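Local coordinates for substrate-binding protein (Synechococcus sp., PDB 6WPN) that probably binds a sugar or oligosaccharide in the periplasm and delivers it to a membrane transporter for uptake, at residues R73-L76 against A77-A81; F185-V189 against P190-A194; L302-P305 against R306-Q310. All blocks are in the same frame, centred on the assembly; numbering follows the deposited sequence.

Contact 1. Residues R73-L76 against A77-A81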
loop_
_atom_site.group_PDB
_atom_site.type_symbol
_atom_site.label_atom_id
_atom_site.label_comp_id
_atom_site.label_asym_id
_atom_site.label_seq_id
_atom_site.Cartn_x
_atom_site.Cartn_y
_atom_site.Cartn_z
ATOM N N ARG A 73 4.905 3.459 -18.306
ATOM C CA ARG A 73 5.062 3.149 -19.725
ATOM C C ARG A 73 3.850 3.616 -20.522
ATOM O O ARG A 73 3.990 4.121 -21.644
ATOM C CB ARG A 73 5.299 1.647 -19.928
ATOM C CG ARG A 73 4.159 0.739 -19.470
ATOM C CD ARG A 73 4.223 -0.656 -20.111
ATOM N NE ARG A 73 3.062 -1.468 -19.737
ATOM C CZ ARG A 73 2.729 -2.630 -20.294
ATOM N NH1 ARG A 73 3.462 -3.151 -21.272
ATOM N NH2 ARG A 73 1.649 -3.273 -19.872
ATOM N N LYS A 74 2.652 3.461 -19.956
ATOM C CA LYS A 74 1.430 3.793 -20.672
ATOM C C LYS A 74 1.167 5.296 -20.676
ATOM O O LYS A 74 0.631 5.826 -21.656
ATOM C CB LYS A 74 0.255 3.047 -20.042
ATOM C CG LYS A 74 0.380 1.519 -20.117
ATOM C CD LYS A 74 0.272 0.981 -21.532
ATOM C CE LYS A 74 0.401 -0.539 -21.569
ATOM N NZ LYS A 74 -0.730 -1.221 -20.866
ATOM N N LEU A 75 1.542 5.994 -19.600
ATOM C CA LEU A 75 1.441 7.452 -19.586
ATOM C C LEU A 75 2.389 8.087 -20.597
ATOM O O LEU A 75 2.023 9.056 -21.272
ATOM C CB LEU A 75 1.727 7.987 -18.182
ATOM C CG LEU A 75 1.533 9.495 -17.987
ATOM C CD1 LEU A 75 0.065 9.871 -18.038
ATOM C CD2 LEU A 75 2.168 9.964 -16.688
ATOM N N LEU A 76 3.604 7.549 -20.721
ATOM C CA LEU A 76 4.557 8.078 -21.695
ATOM C C LEU A 76 4.041 7.927 -23.121
ATOM O O LEU A 76 4.190 8.840 -23.941
ATOM C CB LEU A 76 5.906 7.379 -21.537
ATOM C CG LEU A 76 7.052 7.849 -22.430
ATOM C CD1 LEU A 76 7.533 9.226 -22.020
ATOM C CD2 LEU A 76 8.189 6.847 -22.368
ATOM N N ALA A 77 3.423 6.786 -23.434
ATOM C CA ALA A 77 2.894 6.586 -24.778
ATOM C C ALA A 77 1.781 7.582 -25.090
ATOM O O ALA A 77 1.721 8.130 -26.198
ATOM C CB ALA A 77 2.394 5.149 -24.932
ATOM N N ALA A 78 0.900 7.841 -24.121
ATOM C CA ALA A 78 -0.211 8.757 -24.359
ATOM C C ALA A 78 0.264 10.201 -24.467
ATOM O O ALA A 78 -0.283 10.986 -25.251
ATOM C CB ALA A 78 -1.251 8.616 -23.246
ATOM N N VAL A 79 1.279 10.572 -23.683
ATOM C CA VAL A 79 1.796 11.934 -23.732
ATOM C C VAL A 79 2.607 12.141 -25.003
ATOM O O VAL A 79 2.606 13.235 -25.582
ATOM C CB VAL A 79 2.616 12.237 -22.464
ATOM C CG1 VAL A 79 3.224 13.613 -22.541
ATOM C CG2 VAL A 79 1.739 12.141 -21.233
ATOM N N PHE A 80 3.284 11.091 -25.472
ATOM C CA PHE A 80 4.002 11.165 -26.738
ATOM C C PHE A 80 3.048 11.431 -27.894
ATOM O O PHE A 80 3.390 12.145 -28.843
ATOM C CB PHE A 80 4.760 9.860 -26.971
ATOM C CG PHE A 80 6.224 10.040 -27.213
ATOM C CD1 PHE A 80 7.031 10.609 -26.246
ATOM C CD2 PHE A 80 6.799 9.620 -28.400
ATOM C CE1 PHE A 80 8.381 10.772 -26.463
ATOM C CE2 PHE A 80 8.152 9.776 -28.621
ATOM C CZ PHE A 80 8.944 10.355 -27.652
ATOM N N ALA A 81 1.847 10.863 -27.831
ATOM C CA ALA A 81 0.816 11.096 -28.832
ATOM C C ALA A 81 0.004 12.357 -28.583
ATOM O O ALA A 81 -0.951 12.607 -29.328
ATOM C CB ALA A 81 -0.129 9.896 -28.890
#
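Leu75 and Val79 meet one turn apart on the inward side of the helix 72-80, a short helix whose two sides pack unequally. CG of Leu75 stands 4.2 Å from CG2 of Val79, the two branched chains running at a slant to each other. The same Val79 methyl is pressed against the backbone: CG2 is 3.1 Å from O of Leu75, the oxygen that also accepts from N of Val79 at 2.9 Å. The torsion explains this closeness, for chi1 of 177° sends CG1 anti to the nitrogen of Val79 and leaves CG2 beside that nitrogen, next to its acceptor. Ala78 keeps to this side as well, its CB 3.7 Å from O of Lys74. Trp33 of strand 30-35 and Pro85 pack on Leu75 and Ala78, while Ala84 and Gln307 touch Val79.

On the solvent side only the ends of the side chains are loose. CB of Phe80 still rests on O of Leu76 at 3.2 Å, yet CD1 of Leu76 comes only to 4.5 Å from CD1 of Phe80. Farther back, CE of Lys74 lies over one face of the Arg73 guanidinium, toward its rim.

The i to i+4 backbone bonds shorten from 3.3 Å, between N of Ala77 and O of Arg73, to 2.9 Å, between N of Phe80 and O of Leu76. In the last turn, O of Ala78 is hydrogen-bonded to OG1 of Thr83, just past the helix end. Joining the parallel strands 61-66 and 87-90, the helix forms the connection of a beta-alpha-beta crossover, the recurring unit of the alpha/beta lobes of periplasmic binding proteins.

Contact 2. Residues F185-V189 against P190-A194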
loop_
_atom_site.group_PDB
_atom_site.type_symbol
_atom_site.label_atom_id
_atom_site.label_comp_id
_atom_site.label_asym_id
_atom_site.label_seq_id
_atom_site.Cartn_x
_atom_site.Cartn_y
_atom_site.Cartn_z
ATOM N N PHE A 185 5.156 -14.077 5.534
ATOM C CA PHE A 185 5.598 -14.100 4.140
ATOM C C PHE A 185 5.787 -12.654 3.705
ATOM O O PHE A 185 4.801 -11.945 3.493
ATOM C CB PHE A 185 4.567 -14.803 3.252
ATOM C CG PHE A 185 5.019 -15.031 1.832
ATOM C CD1 PHE A 185 5.179 -13.974 0.948
ATOM C CD2 PHE A 185 5.240 -16.317 1.372
ATOM C CE1 PHE A 185 5.584 -14.190 -0.351
ATOM C CE2 PHE A 185 5.641 -16.543 0.069
ATOM C CZ PHE A 185 5.816 -15.479 -0.797
ATOM N N VAL A 186 7.032 -12.211 3.571
ATOM C CA VAL A 186 7.323 -10.880 3.052
ATOM C C VAL A 186 8.185 -11.049 1.808
ATOM O O VAL A 186 9.286 -11.606 1.879
ATOM C CB VAL A 186 8.012 -9.991 4.098
ATOM C CG1 VAL A 186 8.320 -8.627 3.509
ATOM C CG2 VAL A 186 7.134 -9.859 5.335
ATOM N N THR A 187 7.678 -10.579 0.672
ATOM C CA THR A 187 8.355 -10.794 -0.594
ATOM C C THR A 187 9.570 -9.880 -0.726
ATOM O O THR A 187 9.595 -8.755 -0.215
ATOM C CB THR A 187 7.401 -10.565 -1.768
ATOM O OG1 THR A 187 8.058 -10.919 -2.990
ATOM C CG2 THR A 187 6.959 -9.102 -1.840
ATOM N N VAL A 188 10.590 -10.387 -1.412
ATOM C CA VAL A 188 11.782 -9.619 -1.740
ATOM C C VAL A 188 11.976 -9.550 -3.259
ATOM O O VAL A 188 13.073 -9.297 -3.750
ATOM C CB VAL A 188 13.013 -10.184 -0.993
ATOM C CG1 VAL A 188 13.392 -11.551 -1.505
ATOM C CG2 VAL A 188 14.203 -9.228 -1.025
ATOM N N VAL A 189 10.898 -9.771 -4.008
ATOM C CA VAL A 189 10.881 -9.585 -5.457
ATOM C C VAL A 189 10.958 -8.081 -5.694
ATOM O O VAL A 189 10.074 -7.344 -5.231
ATOM C CB VAL A 189 9.637 -10.221 -6.095
ATOM C CG1 VAL A 189 9.503 -9.800 -7.553
ATOM C CG2 VAL A 189 9.714 -11.735 -5.985
ATOM N N PRO A 190 11.983 -7.594 -6.407
ATOM C CA PRO A 190 12.292 -6.148 -6.388
ATOM C C PRO A 190 11.119 -5.196 -6.563
ATOM O O PRO A 190 10.930 -4.306 -5.725
ATOM C CB PRO A 190 13.295 -6.014 -7.539
ATOM C CG PRO A 190 14.004 -7.321 -7.556
ATOM C CD PRO A 190 12.974 -8.362 -7.180
ATOM N N ASP A 191 10.321 -5.350 -7.614
ATOM C CA ASP A 191 9.240 -4.397 -7.839
ATOM C C ASP A 191 7.871 -5.006 -7.573
ATOM O O ASP A 191 6.950 -4.870 -8.385
ATOM C CB ASP A 191 9.327 -3.789 -9.235
ATOM C CG ASP A 191 10.291 -2.609 -9.285
ATOM O OD1 ASP A 191 10.592 -2.050 -8.204
ATOM O OD2 ASP A 191 10.736 -2.231 -10.389
ATOM N N ASP A 192 7.737 -5.680 -6.435
ATOM C CA ASP A 192 6.450 -6.191 -5.989
ATOM C C ASP A 192 6.052 -5.373 -4.768
ATOM O O ASP A 192 6.218 -4.150 -4.769
ATOM C CB ASP A 192 6.528 -7.688 -5.672
ATOM C CG ASP A 192 5.183 -8.392 -5.806
ATOM O OD1 ASP A 192 4.320 -8.231 -4.912
ATOM O OD2 ASP A 192 4.988 -9.102 -6.819
ATOM N N SER A 193 5.528 -6.018 -3.734
ATOM C CA SER A 193 5.096 -5.282 -2.555
ATOM C C SER A 193 6.262 -4.527 -1.929
ATOM O O SER A 193 7.420 -4.948 -2.001
ATOM C CB SER A 193 4.492 -6.233 -1.525
ATOM O OG SER A 193 4.300 -5.577 -0.284
ATOM N N ALA A 194 5.947 -3.386 -1.322
ATOM C CA ALA A 194 6.933 -2.572 -0.628
ATOM C C ALA A 194 6.965 -2.863 0.865
ATOM O O ALA A 194 7.596 -2.114 1.618
ATOM C CB ALA A 194 6.659 -1.085 -0.870
#
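Between Val189 and Asp192 the backbone doubles back in a tight turn, closed by a hydrogen bond of 3.1 Å from N of Asp192 to O of Val189, with the donor 42° out of the carbonyl plane. Pro190 follows directly in the bend, and its CD rests 3.8 Å from CG1 of Val189. Across the mouth of the turn, CB of Asp192 faces CB of Val189 at 4.0 Å.

Thr187 is the organising side chain. With OG1 turned anti to the backbone nitrogen (chi1 -174°), the hydroxyl reaches forward along the chain and accepts from N of Val189 at 3.2 Å, a nearly straight bond of 168° that defines an ST turn. The same hydroxyl is bonded to O of Gln244. The methyl branch of Thr187, CG2, points across the loop and touches CB of Ser193 at 3.8 Å. A valine in place of Thr187 would probably leave N of Val189 and O of Gln244 without the hydroxyl they share and the ST turn without its bond.

On the returning limb, OD1 of Asp192 reaches forward to N of Ser193 at 2.8 Å and is met on its anti side. Ser193 OG bonds to N of Glu195 at the start of helix 195-202, and the carbonyl of Pro190 is held by Gln392 of helix 388-403. Local bonds thus shape the turn, threonine, aspartate and serine taking up backbone N-H groups that have no regular partner in a loop or at a helix start, while the bonds to Gln244 and Gln392 fix it to distant parts of the chain.

Contact 3. Residues L302-P305 against R306-Q310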
loop_
_atom_site.group_PDB
_atom_site.type_symbol
_atom_site.label_atom_id
_atom_site.label_comp_id
_atom_site.label_asym_id
_atom_site.label_seq_id
_atom_site.Cartn_x
_atom_site.Cartn_y
_atom_site.Cartn_z
ATOM N N LEU A 302 -5.499 11.166 -6.912
ATOM C CA LEU A 302 -5.876 11.452 -8.288
ATOM C C LEU A 302 -5.160 12.720 -8.722
ATOM O O LEU A 302 -5.205 13.726 -8.009
ATOM C CB LEU A 302 -7.393 11.613 -8.422
ATOM C CG LEU A 302 -8.193 10.343 -8.134
ATOM C CD1 LEU A 302 -9.675 10.596 -8.333
ATOM C CD2 LEU A 302 -7.709 9.180 -8.996
ATOM N N ALA A 303 -4.490 12.673 -9.874
ATOM C CA ALA A 303 -3.700 13.796 -10.360
ATOM C C ALA A 303 -4.131 14.171 -11.773
ATOM O O ALA A 303 -4.723 13.368 -12.500
ATOM C CB ALA A 303 -2.200 13.481 -10.332
ATOM N N VAL A 304 -3.817 15.407 -12.155
ATOM C CA VAL A 304 -4.158 15.941 -13.472
ATOM C C VAL A 304 -2.879 16.256 -14.244
ATOM O O VAL A 304 -2.171 17.219 -13.908
ATOM C CB VAL A 304 -5.047 17.190 -13.349
ATOM C CG1 VAL A 304 -5.429 17.713 -14.734
ATOM C CG2 VAL A 304 -6.281 16.886 -12.522
ATOM N N PRO A 305 -2.555 15.493 -15.287
ATOM C CA PRO A 305 -1.339 15.770 -16.064
ATOM C C PRO A 305 -1.348 17.174 -16.649
ATOM O O PRO A 305 -2.396 17.705 -17.023
ATOM C CB PRO A 305 -1.378 14.704 -17.163
ATOM C CG PRO A 305 -2.165 13.582 -16.547
ATOM C CD PRO A 305 -3.226 14.258 -15.731
ATOM N N ARG A 306 -0.161 17.785 -16.709
ATOM C CA ARG A 306 -0.066 19.144 -17.235
ATOM C C ARG A 306 -0.446 19.208 -18.708
ATOM O O ARG A 306 -0.924 20.246 -19.177
ATOM C CB ARG A 306 1.341 19.706 -17.025
ATOM C CG ARG A 306 1.509 20.500 -15.735
ATOM C CD ARG A 306 2.712 21.430 -15.807
ATOM N NE ARG A 306 2.625 22.324 -16.958
ATOM C CZ ARG A 306 3.517 23.265 -17.251
ATOM N NH1 ARG A 306 4.577 23.450 -16.477
ATOM N NH2 ARG A 306 3.346 24.026 -18.324
ATOM N N GLN A 307 -0.250 18.116 -19.450
ATOM C CA GLN A 307 -0.658 18.093 -20.849
ATOM C C GLN A 307 -2.169 18.086 -21.029
ATOM O O GLN A 307 -2.634 18.276 -22.157
ATOM C CB GLN A 307 -0.060 16.881 -21.567
ATOM C CG GLN A 307 1.308 17.124 -22.184
ATOM C CD GLN A 307 2.406 17.283 -21.152
ATOM O OE1 GLN A 307 2.328 16.731 -20.051
ATOM N NE2 GLN A 307 3.439 18.042 -21.503
ATOM N N SER A 308 -2.939 17.857 -19.968
ATOM C CA SER A 308 -4.390 17.827 -20.099
ATOM C C SER A 308 -4.914 19.175 -20.583
ATOM O O SER A 308 -4.607 20.220 -20.003
ATOM C CB SER A 308 -5.036 17.456 -18.766
ATOM O OG SER A 308 -6.445 17.557 -18.849
ATOM N N GLN A 309 -5.715 19.143 -21.644
ATOM C CA GLN A 309 -6.316 20.345 -22.203
ATOM C C GLN A 309 -7.688 20.647 -21.612
ATOM O O GLN A 309 -8.323 21.628 -22.016
ATOM C CB GLN A 309 -6.409 20.224 -23.729
ATOM C CG GLN A 309 -5.087 19.862 -24.414
ATOM C CD GLN A 309 -4.079 21.005 -24.418
ATOM O OE1 GLN A 309 -3.943 21.725 -25.409
ATOM N NE2 GLN A 309 -3.357 21.165 -23.313
ATOM N N GLN A 310 -8.157 19.835 -20.670
ATOM C CA GLN A 310 -9.405 20.066 -19.952
ATOM C C GLN A 310 -9.159 20.002 -18.453
ATOM O O GLN A 310 -9.837 19.284 -17.715
ATOM C CB GLN A 310 -10.475 19.046 -20.333
ATOM C CG GLN A 310 -10.410 18.526 -21.755
ATOM C CD GLN A 310 -11.511 17.518 -22.043
ATOM O OE1 GLN A 310 -12.669 17.717 -21.664
ATOM N NE2 GLN A 310 -11.150 16.418 -22.695
#
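Pro305 and Ser308 are the two ends of a type I beta turn that carries the chain out of strand 295-303 toward helix 311-321, and they show how a single turn bond redirects a chain leaving a sheet. N of Ser308 bonds to O of Pro305 at 3.0 Å, approaching from well above the carbonyl plane, 59° out of it. CB of Ser308 leans on the same oxygen at 3.2 Å. That carbonyl has a further, weak bond to the hydroxyl of Thr105. The proline ring packs on Val88 of strand 87-90, which ties the start of the turn to the sheet.

Arg306 takes the first corner. Its CB touches C of Pro305 at 3.7 Å, while the rest of its side chain, bent at the third torsion, leads outward past Thr105.

Ser308 looks inward instead. Its OG lies anti to the backbone nitrogen (chi1 174°), where it is bonded to a carboxylate oxygen of Asp86 and accepts a weak bond of 3.4 Å from N of Gln310, the N-cap of the following helix. Beneath, CG1 of Val304 meets CB of Ser308 at 4.1 Å.

In the fold
Contacts 1 and 3 are neighbours, their centres 13 Å apart, although more than two hundred residues separate them along the chain. They touch where CG1 of Val79 packs against CD of Gln307 at 4.0 Å, so the crossover helix and the turn after strand 295-303 lie side by side, on one side of the chain's centre. Contact 2 stands apart: its centre is 27 Å from that of contact 1 and 31 Å from that of contact 3, with nearest atoms about 11 and 18 Å away. It lies nearer the centre of the chain. In this family the sugar is expected between two lobes, but no ligand places any of the three contacts at that site.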